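Local coordinates for protein TsrD (PDB 5X7L) that belongs to the SnoaL-like family of the NTF2 clan, in which helices pack on a curved antiparallel sheet, and pairs with a second copy of itself, at residues 77-82 with 107-112; 34-39 with 118-123; 18-23 with 64-69; 14-19 with 30-35; 91-96 with 127-132. All blocks are in the same frame, centred on the assembly; numbering follows the deposited sequence.

Contact 1: 77-82 with 107-112. With IPA (isopropyl alcohol), chain G.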
# COMPACT_ATOMS: atom_id res chain seq x y z
N LYS B 77 -10.77 11.69 -1.88
CA LYS B 77 -9.65 10.75 -1.78
C LYS B 77 -8.74 10.81 -2.99
O LYS B 77 -9.20 10.89 -4.13
CB LYS B 77 -10.17 9.32 -1.60
CG LYS B 77 -10.94 9.08 -0.32
CD LYS B 77 -10.04 9.03 0.91
CE LYS B 77 -10.85 8.99 2.20
NZ LYS B 77 -11.77 7.82 2.26
N ALA B 78 -7.44 10.75 -2.73
CA ALA B 78 -6.43 10.61 -3.78
C ALA B 78 -5.49 9.48 -3.40
O ALA B 78 -4.96 9.46 -2.29
CB ALA B 78 -5.66 11.90 -3.96
N VAL B 79 -5.31 8.54 -4.32
CA VAL B 79 -4.41 7.41 -4.09
C VAL B 79 -3.22 7.52 -5.03
O VAL B 79 -3.39 7.55 -6.24
CB VAL B 79 -5.11 6.06 -4.33
CG1 VAL B 79 -4.16 4.92 -4.03
CG2 VAL B 79 -6.37 5.97 -3.49
N ALA B 80 -2.02 7.59 -4.45
CA ALA B 80 -0.79 7.70 -5.22
C ALA B 80 0.07 6.46 -5.00
O ALA B 80 0.50 6.18 -3.88
CB ALA B 80 -0.02 8.95 -4.82
N ARG B 81 0.30 5.70 -6.08
CA ARG B 81 1.27 4.62 -6.05
C ARG B 81 2.59 5.18 -6.55
O ARG B 81 2.64 5.77 -7.63
CB ARG B 81 0.82 3.44 -6.92
CG ARG B 81 1.82 2.29 -6.90
CD ARG B 81 1.25 1.00 -7.46
NE ARG B 81 0.92 1.08 -8.89
CZ ARG B 81 1.79 0.89 -9.88
NH1 ARG B 81 3.07 0.62 -9.62
NH2 ARG B 81 1.38 0.96 -11.14
N MSE B 82 3.65 5.01 -5.77
CA MSE B 82 4.92 5.67 -6.03
C MSE B 82 6.09 4.72 -5.87
O MSE B 82 5.96 3.64 -5.27
CB MSE B 82 5.10 6.87 -5.10
CG MSE B 82 4.08 7.97 -5.39
SE MSE B 82 4.11 9.41 -4.07
CE MSE B 82 3.13 8.49 -2.66
N ILE B 107 2.25 2.96 -1.44
CA ILE B 107 0.96 3.50 -1.83
C ILE B 107 0.45 4.38 -0.69
O ILE B 107 0.36 3.93 0.45
CB ILE B 107 -0.08 2.40 -2.15
CG1 ILE B 107 0.44 1.49 -3.26
CG2 ILE B 107 -1.41 3.04 -2.53
CD1 ILE B 107 -0.41 0.25 -3.50
N ASP B 108 0.15 5.64 -1.01
CA ASP B 108 -0.44 6.59 -0.07
C ASP B 108 -1.87 6.88 -0.47
O ASP B 108 -2.15 7.16 -1.64
CB ASP B 108 0.32 7.92 -0.06
CG ASP B 108 1.69 7.83 0.57
OD1 ASP B 108 2.08 6.76 1.07
OD2 ASP B 108 2.39 8.87 0.56
N ILE B 109 -2.78 6.84 0.51
CA ILE B 109 -4.14 7.32 0.33
C ILE B 109 -4.28 8.60 1.12
O ILE B 109 -4.08 8.61 2.33
CB ILE B 109 -5.18 6.29 0.81
CG1 ILE B 109 -5.01 4.97 0.06
CG2 ILE B 109 -6.59 6.85 0.63
CD1 ILE B 109 -5.89 3.85 0.56
N PHE B 110 -4.60 9.70 0.43
CA PHE B 110 -4.77 11.00 1.06
C PHE B 110 -6.24 11.38 1.17
O PHE B 110 -7.01 11.16 0.23
CB PHE B 110 -4.07 12.09 0.26
CG PHE B 110 -2.58 11.95 0.19
CD1 PHE B 110 -1.78 12.31 1.27
CD2 PHE B 110 -1.97 11.51 -0.97
CE1 PHE B 110 -0.40 12.20 1.19
CE2 PHE B 110 -0.59 11.39 -1.05
CZ PHE B 110 0.19 11.74 0.03
N LEU B 111 -6.60 11.96 2.31
CA LEU B 111 -7.89 12.61 2.50
C LEU B 111 -7.74 14.09 2.19
O LEU B 111 -6.85 14.76 2.70
CB LEU B 111 -8.36 12.43 3.95
CG LEU B 111 -9.67 13.10 4.36
CD1 LEU B 111 -10.85 12.48 3.63
CD2 LEU B 111 -9.85 13.00 5.88
N ILE B 112 -8.63 14.61 1.34
CA ILE B 112 -8.61 16.01 0.94
C ILE B 112 -9.61 16.82 1.78
O ILE B 112 -10.79 16.50 1.81
CB ILE B 112 -8.95 16.16 -0.56
CG1 ILE B 112 -7.95 15.37 -1.41
CG2 ILE B 112 -8.96 17.63 -0.97
CD1 ILE B 112 -8.42 15.10 -2.83
C1 IPA G . 2.68 10.73 3.20
C2 IPA G . 4.05 10.07 3.30
C3 IPA G . 4.06 9.01 4.39
O2 IPA G . 4.37 9.46 2.05

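Contact 2: 34-39 with 118-123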
# COMPACT_ATOMS: atom_id res chain seq x y z
N PRO B 34 -2.34 22.96 6.63
CA PRO B 34 -1.53 23.40 7.77
C PRO B 34 -1.77 22.60 9.05
O PRO B 34 -0.88 22.48 9.88
CB PRO B 34 -1.95 24.86 7.95
CG PRO B 34 -2.39 25.29 6.59
CD PRO B 34 -3.06 24.08 6.00
N GLU B 35 -2.97 22.03 9.18
CA GLU B 35 -3.33 21.21 10.34
C GLU B 35 -3.27 19.72 10.00
O GLU B 35 -4.06 18.92 10.51
CB GLU B 35 -4.73 21.59 10.84
CG GLU B 35 -4.83 23.06 11.24
CD GLU B 35 -6.21 23.43 11.75
OE1 GLU B 35 -7.17 23.42 10.95
OE2 GLU B 35 -6.34 23.73 12.96
N TYR B 36 -2.31 19.35 9.15
CA TYR B 36 -2.09 17.97 8.73
C TYR B 36 -2.06 17.02 9.92
O TYR B 36 -1.47 17.33 10.96
CB TYR B 36 -0.77 17.85 7.96
CG TYR B 36 -0.71 16.60 7.13
CD1 TYR B 36 -1.28 16.57 5.87
CD2 TYR B 36 -0.12 15.44 7.62
CE1 TYR B 36 -1.26 15.42 5.10
CE2 TYR B 36 -0.09 14.28 6.85
CZ TYR B 36 -0.66 14.29 5.59
OH TYR B 36 -0.65 13.16 4.81
N ARG B 37 -2.68 15.85 9.75
CA ARG B 37 -2.77 14.87 10.83
C ARG B 37 -2.01 13.60 10.46
O ARG B 37 -2.58 12.67 9.88
CB ARG B 37 -4.24 14.54 11.12
CG ARG B 37 -5.10 15.75 11.44
CD ARG B 37 -6.55 15.37 11.74
NE ARG B 37 -7.23 14.76 10.60
CZ ARG B 37 -7.90 15.42 9.66
NH1 ARG B 37 -8.00 16.75 9.69
NH2 ARG B 37 -8.48 14.75 8.67
N HIS B 38 -0.72 13.56 10.77
CA HIS B 38 0.07 12.36 10.52
C HIS B 38 -0.43 11.22 11.41
O HIS B 38 -0.68 11.43 12.60
CB HIS B 38 1.56 12.63 10.78
CG HIS B 38 2.47 11.62 10.18
ND1 HIS B 38 2.54 10.32 10.64
CD2 HIS B 38 3.35 11.70 9.16
CE1 HIS B 38 3.43 9.65 9.93
NE2 HIS B 38 3.94 10.47 9.02
N PRO B 39 -0.59 10.01 10.85
CA PRO B 39 -1.13 8.89 11.64
C PRO B 39 -0.22 8.40 12.78
O PRO B 39 -0.70 7.72 13.68
CB PRO B 39 -1.32 7.78 10.60
CG PRO B 39 -0.39 8.13 9.48
CD PRO B 39 -0.41 9.63 9.43
N ALA B 118 -4.97 16.36 4.04
CA ALA B 118 -5.04 16.63 5.48
C ALA B 118 -4.65 15.43 6.35
O ALA B 118 -4.42 15.58 7.55
CB ALA B 118 -6.44 17.09 5.85
N GLN B 119 -4.58 14.26 5.74
CA GLN B 119 -4.32 13.03 6.46
C GLN B 119 -3.98 11.95 5.44
O GLN B 119 -4.37 12.07 4.28
CB GLN B 119 -5.57 12.70 7.28
CG GLN B 119 -5.79 11.27 7.65
CD GLN B 119 -6.98 11.07 8.57
OE1 GLN B 119 -7.87 11.93 8.69
NE2 GLN B 119 -7.00 9.94 9.24
N HIS B 120 -3.25 10.92 5.85
CA HIS B 120 -2.97 9.80 4.96
C HIS B 120 -3.00 8.46 5.67
O HIS B 120 -2.88 8.38 6.89
CB HIS B 120 -1.62 9.96 4.25
CG HIS B 120 -0.43 9.77 5.15
ND1 HIS B 120 0.22 10.82 5.75
CD2 HIS B 120 0.21 8.64 5.55
CE1 HIS B 120 1.22 10.36 6.48
NE2 HIS B 120 1.23 9.04 6.38
N TRP B 121 -3.17 7.41 4.86
CA TRP B 121 -2.98 6.02 5.25
C TRP B 121 -2.06 5.45 4.19
O TRP B 121 -2.26 5.71 3.00
CB TRP B 121 -4.30 5.25 5.24
CG TRP B 121 -5.38 5.83 6.08
CD1 TRP B 121 -5.73 5.45 7.35
CD2 TRP B 121 -6.28 6.89 5.72
NE1 TRP B 121 -6.79 6.21 7.80
CE2 TRP B 121 -7.15 7.10 6.82
CE3 TRP B 121 -6.45 7.68 4.57
CZ2 TRP B 121 -8.15 8.06 6.81
CZ3 TRP B 121 -7.45 8.64 4.56
CH2 TRP B 121 -8.29 8.82 5.67
N ASP B 122 -1.07 4.67 4.58
CA ASP B 122 -0.10 4.20 3.60
C ASP B 122 0.39 2.79 3.87
O ASP B 122 0.21 2.26 4.96
CB ASP B 122 1.10 5.16 3.56
CG ASP B 122 1.93 5.09 4.82
OD1 ASP B 122 1.43 5.50 5.88
OD2 ASP B 122 3.08 4.62 4.74
N GLU B 123 0.99 2.20 2.84
CA GLU B 123 1.81 1.01 2.99
C GLU B 123 3.05 1.18 2.11
O GLU B 123 2.95 1.65 0.97
CB GLU B 123 1.07 -0.26 2.58
CG GLU B 123 -0.20 -0.57 3.37
CD GLU B 123 0.04 -0.91 4.84
OE1 GLU B 123 1.20 -1.10 5.26
OE2 GLU B 123 -0.96 -0.98 5.57

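Contact 3: 18-23 with 64-69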
# COMPACT_ATOMS: atom_id res chain seq x y z
N ALA B 18 7.65 17.20 -5.76
CA ALA B 18 8.72 18.19 -5.82
C ALA B 18 9.33 18.46 -4.44
O ALA B 18 10.53 18.71 -4.33
CB ALA B 18 8.21 19.49 -6.43
N ALA B 19 8.52 18.40 -3.38
CA ALA B 19 9.03 18.61 -2.03
C ALA B 19 10.16 17.62 -1.72
O ALA B 19 11.21 18.00 -1.20
CB ALA B 19 7.91 18.46 -1.00
N TYR B 20 9.93 16.36 -2.05
CA TYR B 20 10.92 15.31 -1.82
C TYR B 20 12.08 15.39 -2.80
O TYR B 20 13.24 15.37 -2.39
CB TYR B 20 10.27 13.93 -1.90
CG TYR B 20 9.38 13.63 -0.72
CD1 TYR B 20 8.06 14.06 -0.70
CD2 TYR B 20 9.86 12.92 0.39
CE1 TYR B 20 7.23 13.80 0.38
CE2 TYR B 20 9.03 12.65 1.48
CZ TYR B 20 7.72 13.09 1.46
OH TYR B 20 6.89 12.84 2.53
N ASN B 21 11.78 15.49 -4.09
CA ASN B 21 12.82 15.46 -5.11
C ASN B 21 13.77 16.66 -5.03
O ASN B 21 14.96 16.54 -5.32
CB ASN B 21 12.20 15.35 -6.50
CG ASN B 21 11.63 13.97 -6.77
OD1 ASN B 21 12.25 12.97 -6.44
ND2 ASN B 21 10.44 13.92 -7.36
N GLU B 22 13.24 17.81 -4.60
CA GLU B 22 14.05 19.02 -4.45
C GLU B 22 14.51 19.25 -3.01
O GLU B 22 15.29 20.17 -2.75
CB GLU B 22 13.27 20.24 -4.94
CG GLU B 22 12.86 20.13 -6.40
CD GLU B 22 11.94 21.25 -6.85
OE1 GLU B 22 11.88 22.30 -6.16
OE2 GLU B 22 11.29 21.09 -7.90
N GLY B 23 14.05 18.42 -2.08
CA GLY B 23 14.33 18.63 -0.66
C GLY B 23 13.94 20.02 -0.20
O GLY B 23 14.65 20.66 0.57
N LEU B 64 17.96 11.13 -4.00
CA LEU B 64 16.58 10.77 -3.72
C LEU B 64 15.73 10.94 -4.96
O LEU B 64 15.81 11.96 -5.65
CB LEU B 64 16.03 11.62 -2.57
CG LEU B 64 14.65 11.23 -2.02
CD1 LEU B 64 14.54 11.62 -0.56
CD2 LEU B 64 13.52 11.85 -2.82
N SER B 65 14.91 9.93 -5.26
CA SER B 65 13.93 10.03 -6.32
C SER B 65 12.59 9.49 -5.86
O SER B 65 12.50 8.37 -5.34
CB SER B 65 14.39 9.29 -7.57
OG SER B 65 13.41 9.36 -8.60
N LEU B 66 11.54 10.28 -6.06
CA LEU B 66 10.18 9.87 -5.77
C LEU B 66 9.37 10.09 -7.03
O LEU B 66 9.25 11.23 -7.51
CB LEU B 66 9.59 10.67 -4.60
CG LEU B 66 8.20 10.24 -4.12
CD1 LEU B 66 8.24 8.84 -3.53
CD2 LEU B 66 7.67 11.24 -3.10
N THR B 67 8.83 9.01 -7.59
CA THR B 67 8.10 9.10 -8.84
C THR B 67 6.71 8.50 -8.70
O THR B 67 6.47 7.61 -7.88
CB THR B 67 8.86 8.42 -9.99
OG1 THR B 67 9.15 7.07 -9.63
CG2 THR B 67 10.16 9.16 -10.28
N LEU B 68 5.79 9.03 -9.51
CA LEU B 68 4.39 8.65 -9.47
C LEU B 68 4.09 7.58 -10.52
O LEU B 68 4.20 7.82 -11.72
CB LEU B 68 3.52 9.88 -9.70
CG LEU B 68 2.01 9.69 -9.56
CD1 LEU B 68 1.63 9.25 -8.15
CD2 LEU B 68 1.31 10.99 -9.91
N ASP B 69 3.73 6.39 -10.05
CA ASP B 69 3.41 5.27 -10.93
C ASP B 69 1.94 5.25 -11.34
O ASP B 69 1.61 4.85 -12.45
CB ASP B 69 3.75 3.95 -10.24
CG ASP B 69 5.23 3.82 -9.95
OD1 ASP B 69 6.04 3.95 -10.89
OD2 ASP B 69 5.58 3.59 -8.77
O HOH W 1 16.82 14.42 -5.08
O HOH W 2 14.78 13.55 -8.02

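Contact 4: 14-19 with 30-35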
# COMPACT_ATOMS: atom_id res chain seq x y z
N GLU B 14 2.00 17.02 -7.94
CA GLU B 14 3.23 17.59 -8.49
C GLU B 14 4.02 18.31 -7.39
O GLU B 14 5.24 18.17 -7.29
CB GLU B 14 2.95 18.53 -9.65
CG GLU B 14 2.48 17.82 -10.91
N HIS B 15 3.31 19.06 -6.55
CA HIS B 15 3.96 19.73 -5.43
C HIS B 15 4.49 18.73 -4.41
O HIS B 15 5.59 18.91 -3.88
CB HIS B 15 3.00 20.70 -4.75
CG HIS B 15 2.82 21.98 -5.50
ND1 HIS B 15 3.83 22.91 -5.62
CD2 HIS B 15 1.76 22.49 -6.16
CE1 HIS B 15 3.40 23.95 -6.32
NE2 HIS B 15 2.14 23.72 -6.66
N PHE B 16 3.71 17.69 -4.12
CA PHE B 16 4.14 16.67 -3.16
C PHE B 16 5.45 16.03 -3.62
O PHE B 16 6.41 15.93 -2.85
CB PHE B 16 3.04 15.61 -3.00
CG PHE B 16 3.36 14.57 -1.96
CD1 PHE B 16 3.12 14.81 -0.62
CD2 PHE B 16 3.89 13.34 -2.33
CE1 PHE B 16 3.41 13.85 0.34
CE2 PHE B 16 4.18 12.38 -1.38
CZ PHE B 16 3.94 12.63 -0.04
N LEU B 17 5.50 15.61 -4.88
CA LEU B 17 6.69 14.98 -5.43
C LEU B 17 7.89 15.94 -5.40
O LEU B 17 9.00 15.54 -5.05
CB LEU B 17 6.44 14.51 -6.86
CG LEU B 17 5.37 13.43 -7.04
CD1 LEU B 17 5.04 13.29 -8.52
CD2 LEU B 17 5.79 12.10 -6.44
N ALA B 18 7.65 17.20 -5.76
CA ALA B 18 8.72 18.19 -5.82
C ALA B 18 9.33 18.46 -4.44
O ALA B 18 10.53 18.71 -4.33
CB ALA B 18 8.21 19.49 -6.43
N ALA B 19 8.52 18.40 -3.38
CA ALA B 19 9.03 18.61 -2.03
C ALA B 19 10.16 17.62 -1.72
O ALA B 19 11.21 18.00 -1.20
CB ALA B 19 7.91 18.46 -1.00
N HIS B 30 1.75 23.98 -0.70
CA HIS B 30 0.83 23.98 -1.83
C HIS B 30 0.08 22.67 -1.99
O HIS B 30 -0.73 22.54 -2.91
CB HIS B 30 1.59 24.33 -3.10
CG HIS B 30 2.30 25.64 -3.01
ND1 HIS B 30 1.69 26.83 -3.34
CD2 HIS B 30 3.54 25.96 -2.57
CE1 HIS B 30 2.54 27.83 -3.13
NE2 HIS B 30 3.66 27.32 -2.66
N CYS B 31 0.32 21.70 -1.12
CA CYS B 31 -0.43 20.44 -1.18
C CYS B 31 -0.90 19.88 0.16
O CYS B 31 -1.81 19.06 0.16
CB CYS B 31 0.37 19.37 -1.93
SG CYS B 31 1.95 18.93 -1.19
N LEU B 32 -0.30 20.29 1.27
CA LEU B 32 -0.70 19.79 2.59
C LEU B 32 -1.41 20.84 3.42
O LEU B 32 -1.05 22.01 3.43
CB LEU B 32 0.51 19.28 3.38
CG LEU B 32 1.40 18.22 2.73
CD1 LEU B 32 2.37 17.68 3.77
CD2 LEU B 32 0.61 17.08 2.10
N HIS B 33 -2.42 20.38 4.15
CA HIS B 33 -3.16 21.21 5.09
C HIS B 33 -2.24 21.68 6.22
O HIS B 33 -1.46 20.88 6.74
CB HIS B 33 -4.32 20.41 5.66
CG HIS B 33 -5.44 21.25 6.18
ND1 HIS B 33 -5.36 21.95 7.36
CD2 HIS B 33 -6.68 21.49 5.68
CE1 HIS B 33 -6.50 22.60 7.57
NE2 HIS B 33 -7.31 22.33 6.56
N PRO B 34 -2.34 22.96 6.63
CA PRO B 34 -1.53 23.40 7.77
C PRO B 34 -1.77 22.60 9.05
O PRO B 34 -0.88 22.48 9.88
CB PRO B 34 -1.95 24.86 7.95
CG PRO B 34 -2.39 25.29 6.59
CD PRO B 34 -3.06 24.08 6.00
N GLU B 35 -2.97 22.03 9.18
CA GLU B 35 -3.33 21.21 10.34
C GLU B 35 -3.27 19.72 10.00
O GLU B 35 -4.06 18.92 10.51
CB GLU B 35 -4.73 21.59 10.84
CG GLU B 35 -4.83 23.06 11.24
CD GLU B 35 -6.21 23.43 11.75
OE1 GLU B 35 -7.17 23.42 10.95
OE2 GLU B 35 -6.34 23.73 12.96

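Contact 5: 91-96 with 127-132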
# COMPACT_ATOMS: atom_id res chain seq x y z
N PRO B 91 20.78 7.04 9.05
CA PRO B 91 19.84 6.04 9.55
C PRO B 91 18.45 6.22 8.95
O PRO B 91 17.96 7.34 8.83
CB PRO B 91 19.80 6.31 11.06
CG PRO B 91 21.07 7.04 11.35
CD PRO B 91 21.34 7.87 10.13
N ILE B 92 17.83 5.11 8.56
CA ILE B 92 16.48 5.12 8.01
C ILE B 92 15.62 4.11 8.77
O ILE B 92 15.87 2.91 8.68
CB ILE B 92 16.45 4.77 6.51
CG1 ILE B 92 17.17 5.85 5.69
CG2 ILE B 92 15.01 4.60 6.02
CD1 ILE B 92 17.36 5.50 4.23
N LEU B 93 14.63 4.61 9.51
CA LEU B 93 13.66 3.76 10.20
C LEU B 93 14.31 2.63 11.00
O LEU B 93 13.89 1.48 10.93
CB LEU B 93 12.66 3.19 9.19
CG LEU B 93 11.93 4.22 8.32
CD1 LEU B 93 11.14 3.53 7.22
CD2 LEU B 93 11.03 5.11 9.16
N GLY B 94 15.36 2.97 11.74
CA GLY B 94 16.05 2.01 12.59
C GLY B 94 17.18 1.25 11.91
O GLY B 94 17.89 0.48 12.56
N ILE B 95 17.34 1.45 10.60
CA ILE B 95 18.40 0.80 9.83
C ILE B 95 19.64 1.69 9.80
O ILE B 95 19.58 2.80 9.27
CB ILE B 95 17.96 0.52 8.38
CG1 ILE B 95 16.65 -0.28 8.34
CG2 ILE B 95 19.07 -0.22 7.62
CD1 ILE B 95 15.99 -0.29 6.97
N PRO B 96 20.77 1.22 10.35
CA PRO B 96 22.00 2.01 10.29
C PRO B 96 22.43 2.30 8.85
O PRO B 96 22.13 1.53 7.94
CB PRO B 96 23.03 1.13 11.01
CG PRO B 96 22.22 0.23 11.88
CD PRO B 96 20.96 -0.03 11.11
N LEU B 127 9.84 -4.33 4.31
CA LEU B 127 10.60 -5.58 4.32
C LEU B 127 11.66 -5.54 3.21
O LEU B 127 12.81 -5.89 3.44
CB LEU B 127 9.68 -6.79 4.14
CG LEU B 127 10.39 -8.16 4.19
CD1 LEU B 127 11.08 -8.39 5.53
CD2 LEU B 127 9.40 -9.27 3.89
N GLY B 128 11.25 -5.10 2.03
CA GLY B 128 12.17 -4.93 0.91
C GLY B 128 13.25 -3.91 1.21
O GLY B 128 14.41 -4.11 0.85
N LEU B 129 12.88 -2.81 1.86
CA LEU B 129 13.84 -1.79 2.25
C LEU B 129 14.91 -2.37 3.18
O LEU B 129 16.11 -2.15 2.98
CB LEU B 129 13.14 -0.61 2.92
CG LEU B 129 14.01 0.61 3.22
CD1 LEU B 129 14.51 1.26 1.93
CD2 LEU B 129 13.23 1.61 4.07
N HIS B 130 14.47 -3.12 4.19
CA HIS B 130 15.39 -3.78 5.12
C HIS B 130 16.33 -4.75 4.41
O HIS B 130 17.52 -4.79 4.70
CB HIS B 130 14.61 -4.53 6.20
CG HIS B 130 14.18 -3.66 7.34
ND1 HIS B 130 13.20 -2.70 7.22
CD2 HIS B 130 14.62 -3.60 8.62
CE1 HIS B 130 13.04 -2.10 8.38
NE2 HIS B 130 13.89 -2.62 9.25
N ARG B 131 15.78 -5.52 3.47
CA ARG B 131 16.59 -6.48 2.73
C ARG B 131 17.63 -5.79 1.84
O ARG B 131 18.79 -6.19 1.81
CB ARG B 131 15.70 -7.40 1.90
CG ARG B 131 15.12 -8.52 2.75
CD ARG B 131 14.09 -9.35 2.01
NE ARG B 131 13.58 -10.42 2.86
CZ ARG B 131 12.43 -11.07 2.65
NH1 ARG B 131 11.66 -10.75 1.62
NH2 ARG B 131 12.06 -12.03 3.49
N GLN B 132 17.21 -4.74 1.15
CA GLN B 132 18.12 -4.02 0.26
C GLN B 132 19.22 -3.29 1.02
O GLN B 132 20.35 -3.18 0.53
CB GLN B 132 17.34 -3.02 -0.59
CG GLN B 132 16.41 -3.68 -1.59
CD GLN B 132 15.50 -2.68 -2.25
OE1 GLN B 132 15.88 -1.54 -2.46
NE2 GLN B 132 14.29 -3.10 -2.58

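Contact 1: 77-82 with 107-112
Ala78 O approaches the Phe110 ring obliquely, 3.9 Å from Phe110 CD2; C1 of a bound isopropyl alcohol also comes obliquely, nearest to CE1, Phe117 stacks on the ring, and Phe16 joins it edge-to-face. The second flat group, the Asp108 carboxylate, stands beside it on the same sheet face. Its OD2 accepts a short 2.5 Å hydrogen bond from isopropyl alcohol O2, and Met82 CE comes across at about a right angle to 3.3 Å from the same OD2. Met82, modelled as selenomethionine, gets there because its chain folds at the last torsion (chi3 -78°). Beneath, strands 77-88 and 101-113 run antiparallel. Ala78 and Phe110 form one hydrogen-bonded pair, with Phe110 N to Ala78 O at 2.8 Å and almost straight (179°), and Ala80 and Asp108 form the next. Val9 and Met13 of helix 6-22 pack on the two alanines. The reverse face is mainly aliphatic, with Lys77 and Arg81 at its ends: Val79 CG1 touches Ile107 CG2 at 3.7 Å, Val79 CG2 lies alongside Ile109 CG1, and Lys77 CE rests on Leu111 CD1 at 3.8 Å. The second subunit packs here, and its Asp70 takes Lys77 NZ in a salt bridge. The pairing therefore gives the sheet two unlike faces: aromatic and methyl groups with one buried acid toward the helices, and branched aliphatic chains flanked by two basic residues toward the partner subunit.

Contact 2: 34-39 with 118-123
Arg37 and Gln119 meet where a short segment lies nearly parallel to the edge strand 116-124 of the SnoaL-like sheet, with an aromatic cluster of Tyr36, His38 and His120 beneath. Along Arg37, the backbone N first bonds to Ala118 O at 2.8 Å. CB and CG then pass beside that same oxygen, CB 3.7 Å from it, and the bend at chi3 (-63°) carries the guanidinium back over Ala118 O, which sits under the centre of one face. NE has only a weak bond to Gln119 OE1. NH2 holds that oxygen firmly at 2.9 Å, nearly straight (167°) and in the guanidinium plane, while the amide of Gln119 stands almost perpendicular to it. Glu113 adds a salt bridge to NH2, so this nitrogen has two partners. On the inner side Tyr36 covers the Ala118-Gln119 peptide with one ring face, and its OH shares a 2.7 Å hydrogen bond with His120 ND1, at the edge of the imidazole. His120 presents another part of its edge, CE1, to the face of His38, 3.7 Å from His38 CD2; the two rings are nearly perpendicular, a T-shaped pair. A bound isopropyl alcohol, probably from the crystallisation liquor, lies close to His120. Pro39 covers one face of the His120 ring in a CH-pi contact, its CD lying 3.7 Å from the ring centroid.

Contact 3: 18-23 with 64-69
Asn21 sets its CG beside its own backbone N (chi1 -73°) and twists its amide by chi2 (-43°), which turns the edge of the amide to the backbone of Leu66. Both ends of the amide are then used on one residue. Leu66 N donates to a lone pair of Asn21 OD1 at 2.8 Å, and Asn21 ND2 donates to a lone pair of Leu66 O at 2.9 Å, with that oxygen close to the amide plane and the N-H aimed nearly straight at it (167°). The amide pairs with N and O of one residue, much as a neighbouring strand would. Leu66 belongs to strand 61-74, an outermost strand of the SnoaL-like sheet within this chain, whose Ser65 and Thr67 bond to strand 77-88; helix 6-22 runs roughly antiparallel to it. Close by, the helix ends in a Schellman motif with Gly23, at positive phi, as the C-prime residue. Water 1 donates to Asn21 O at 2.8 Å and to Leu64 O at 2.7 Å, a bridge near the last turn of the helix. Toward the interior the contact becomes apolar. Leu64 CD2 packs on Tyr20 CB at 4.0 Å, while Leu66 CD2 approaches the Tyr20 ring obliquely, 3.7 Å from CD1. Beyond that ring lie Met50 and Ile54 of helix 47-60, and Trp57 of the same helix packs on Leu64.

Contact 4: 14-19 with 30-35
His15 and His30 form an offset stack between helix 6-22 and the chain leading into the short strand 32-33, part of the helical layer that covers the sheet in this SnoaL-like fold. The planes are 21° apart and the centroids 4.8 Å, because what lies over the middle of the His15 ring is the methylene of its partner: His30 CB is 3.5 Å from the centroid, almost exactly on the ring normal, a CH-pi contact with every atom of the imidazole at similar range. The second point of touch is Cys31. Its SG takes the position between backbone N and carbonyl carbon (chi1 61°), which turns the sulfur to the helix, 3.6 Å from Phe16 N and 3.9 Å from Phe16 CB. The ring of Phe16 meets the incoming chain by its edge alone, with Leu32 CD2 near its plane at 4.3 Å from Phe16 CD1. No hydrogen bond crosses between the two segments, so the direct contact is one of packing and ring stacking. The next shell fixes the parts. His27 hydrogen-bonds to His15 ND1, which should restrain the rotation of that ring; Tyr20 meets Phe16 from the following helical turn, and Met50 of helix 47-60 touches both Phe16 and Leu32. On the other side, backbone bonds to Phe117 tie Cys31 and His33 to the start of strand 116-124. Past the contact the chain turns a corner, where Glu35 N donates to His33 ND1 at 3.0 Å, lying exactly in the imidazole plane.

Contact 5: 91-96 with 127-132
Ile95 lays its CD1 over the middle of the His130 ring, where a type I' turn, Ile92 to Ile95, in the loop between strands 77-88 and 101-113 meets the C-terminal helix 126-132 of this SnoaL-like fold. This is the tight part. Ile95 CD1 is 3.6 Å from the His130 centroid and only 7° off the ring normal, a CH-pi contact, and Ile95 CG1 follows beside it, 3.7 Å from His130 NE2. The isoleucine presents its longer branch because CG1 lies beside the backbone N (chi1 -54°). The imidazole has a bond of its own to the helix: ND1 bonds to Leu126 O one helical turn earlier, so ND1 is turned back to the helix while NE2 faces the turn, and Leu127 of the second subunit packs on His130 as well. Toward Leu129 the fit is easier. Leu129 CD2 lies 4.0 Å from Ile92 CG2, with the two chains at about a right angle, and its CG is 4.3 Å from Ile95 CD1; Phe102 and Val104 of strand 101-113 also touch this leucine, and Trp57 touches Ile92. The solvent side belongs to the middle of the turn, Leu93 and Gly94, both exposed, with the positive phi values such turns need. There Leu93 just grazes the helix, its CD1 4.2 Å from Leu129 CD2.

Contacts 1, 4 and 5 are largely buried, contact 2 is partly so, and contact 3 lies at the surface. Contact 1 is regular sheet pairing; strand 101-113 continues it to contact 2, where Ile109 N lies 2.8 Å from Trp121 O, and strand 77-88 reaches contact 3 through Arg81 O and Asp69 N. Contacts 3 and 4 share helix 6-22, one mixing amide and water bonds with apolar packing near its end, the other apolar and aromatic further in. Contacts 2 and 4 share Pro34 and Glu35 at a chain corner. Contact 5 stands apart, its centre about 25 Å from that of contact 4, yet like contacts 1 and 2 it touches the second subunit.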